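PDB 1PVM: CBS domain-containing protein, which is of unknown function but pairs two CBS domains, a fold that often binds adenosyl ligands in related proteins, with a metal-binding zinc-ribbon-like domain. Local coordinates for residues T26-A31 with V75-V80. Residues are numbered along the deposited sequence; the frame is centred on the assembly and turned at random.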
# COMPACT_ATOMS: atom_id res chain seq x y z
N THR B 26 -2.97 5.96 -19.04
CA THR B 26 -3.22 4.56 -18.73
C THR B 26 -4.26 4.60 -17.61
O THR B 26 -4.18 5.45 -16.73
CB THR B 26 -1.93 3.88 -18.22
OG1 THR B 26 -0.90 3.98 -19.21
CG2 THR B 26 -2.18 2.41 -17.91
N THR B 27 -5.24 3.70 -17.63
CA THR B 27 -6.24 3.70 -16.57
C THR B 27 -5.66 3.08 -15.30
O THR B 27 -4.64 2.39 -15.35
CB THR B 27 -7.49 2.90 -16.95
OG1 THR B 27 -7.15 1.51 -17.06
CG2 THR B 27 -8.05 3.39 -18.28
N VAL B 28 -6.31 3.34 -14.17
CA VAL B 28 -5.87 2.79 -12.90
C VAL B 28 -5.95 1.26 -12.99
O VAL B 28 -5.08 0.55 -12.49
CB VAL B 28 -6.77 3.30 -11.74
CG1 VAL B 28 -6.51 2.51 -10.48
CG2 VAL B 28 -6.49 4.77 -11.48
N PHE B 29 -6.99 0.76 -13.66
CA PHE B 29 -7.16 -0.67 -13.83
C PHE B 29 -5.96 -1.29 -14.55
O PHE B 29 -5.39 -2.29 -14.10
CB PHE B 29 -8.44 -0.96 -14.62
CG PHE B 29 -8.68 -2.43 -14.88
CD1 PHE B 29 -9.06 -3.28 -13.84
CD2 PHE B 29 -8.52 -2.96 -16.15
CE1 PHE B 29 -9.27 -4.64 -14.06
CE2 PHE B 29 -8.72 -4.32 -16.39
CZ PHE B 29 -9.11 -5.16 -15.34
N ASP B 30 -5.57 -0.71 -15.68
CA ASP B 30 -4.44 -1.25 -16.43
C ASP B 30 -3.09 -1.08 -15.74
O ASP B 30 -2.22 -1.93 -15.87
CB ASP B 30 -4.38 -0.64 -17.84
CG ASP B 30 -5.49 -1.16 -18.74
OD1 ASP B 30 -5.93 -2.31 -18.52
OD2 ASP B 30 -5.90 -0.44 -19.67
N ALA B 31 -2.93 0.02 -15.00
CA ALA B 31 -1.67 0.26 -14.31
C ALA B 31 -1.50 -0.74 -13.17
O ALA B 31 -0.41 -1.28 -12.96
CB ALA B 31 -1.64 1.69 -13.76
N VAL B 75 -10.63 6.01 -14.86
CA VAL B 75 -9.77 7.06 -14.35
C VAL B 75 -8.33 6.94 -14.82
O VAL B 75 -7.66 5.94 -14.53
CB VAL B 75 -9.76 7.06 -12.81
CG1 VAL B 75 -8.82 8.15 -12.29
CG2 VAL B 75 -11.18 7.27 -12.27
N PRO B 76 -7.83 7.95 -15.55
CA PRO B 76 -6.44 7.91 -16.04
C PRO B 76 -5.52 8.18 -14.85
O PRO B 76 -5.84 9.01 -13.99
CB PRO B 76 -6.41 9.04 -17.07
CG PRO B 76 -7.39 10.03 -16.52
CD PRO B 76 -8.53 9.15 -16.05
N ILE B 77 -4.38 7.50 -14.79
CA ILE B 77 -3.48 7.67 -13.65
C ILE B 77 -2.92 9.08 -13.44
O ILE B 77 -2.44 9.38 -12.35
CB ILE B 77 -2.33 6.64 -13.69
CG1 ILE B 77 -1.51 6.76 -14.97
CG2 ILE B 77 -2.91 5.23 -13.57
CD1 ILE B 77 -0.33 5.79 -15.03
N ARG B 78 -3.00 9.94 -14.45
CA ARG B 78 -2.52 11.32 -14.31
C ARG B 78 -3.27 12.01 -13.17
O ARG B 78 -2.75 12.91 -12.52
CB ARG B 78 -2.71 12.09 -15.61
CG ARG B 78 -4.15 12.11 -16.11
CD ARG B 78 -4.23 12.47 -17.59
NE ARG B 78 -3.82 13.84 -17.85
CZ ARG B 78 -3.66 14.35 -19.07
NH1 ARG B 78 -3.87 13.59 -20.14
NH2 ARG B 78 -3.30 15.62 -19.22
N LEU B 79 -4.50 11.57 -12.92
CA LEU B 79 -5.32 12.14 -11.86
C LEU B 79 -5.02 11.54 -10.49
O LEU B 79 -5.51 12.02 -9.47
CB LEU B 79 -6.81 11.92 -12.16
CG LEU B 79 -7.38 12.54 -13.43
CD1 LEU B 79 -8.85 12.20 -13.56
CD2 LEU B 79 -7.18 14.05 -13.39
N VAL B 80 -4.20 10.49 -10.48
CA VAL B 80 -3.89 9.77 -9.25
C VAL B 80 -2.44 9.84 -8.79
O VAL B 80 -2.17 9.96 -7.60
CB VAL B 80 -4.28 8.28 -9.42
CG1 VAL B 80 -4.05 7.51 -8.13
CG2 VAL B 80 -5.74 8.18 -9.84
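V28 and I77 form the apolar centre of this contact, which joins the two CBS motifs of the tandem pair: the start of helix 28-38 in the first meets the loop and short 3-10 turn leading to strand 87-89 in the second. V28 gives a single methyl, CG2, to the other segment. V80 CG2 meets it at 3.9 Å, the two side chains crossing at about a right angle, while V75 CG1 and I77 CG2 each lie 4.2 Å from the same V28 CG2. I77 places CG1 between its backbone N and carbonyl carbon (chi1 59°), leaving CG2 to reach A31 CB at 3.8 Å and CD1 to lie near T26 CB. F65 of helix 58-65 packs against V28, V75 and V80, and L56 of strand 52-57 against A31, I77 and V80. Beyond this core the backbones make one isolated antiparallel bridge. T27 and P76 are its non-hydrogen-bonded pair, a place where the proline gives up no bond for want of an N-H. On one flank I77 N donates to T26 O (2.8 Å), on the other V28 N to V75 O (3.0 Å), the latter more bent at the hydrogen, 140°. T26 OG1 turns to N23 O. At the outer edge T27 is the N-cap of helix 28-38: its OG1 accepts a nearly straight bond from D30 N at 3.1 Å.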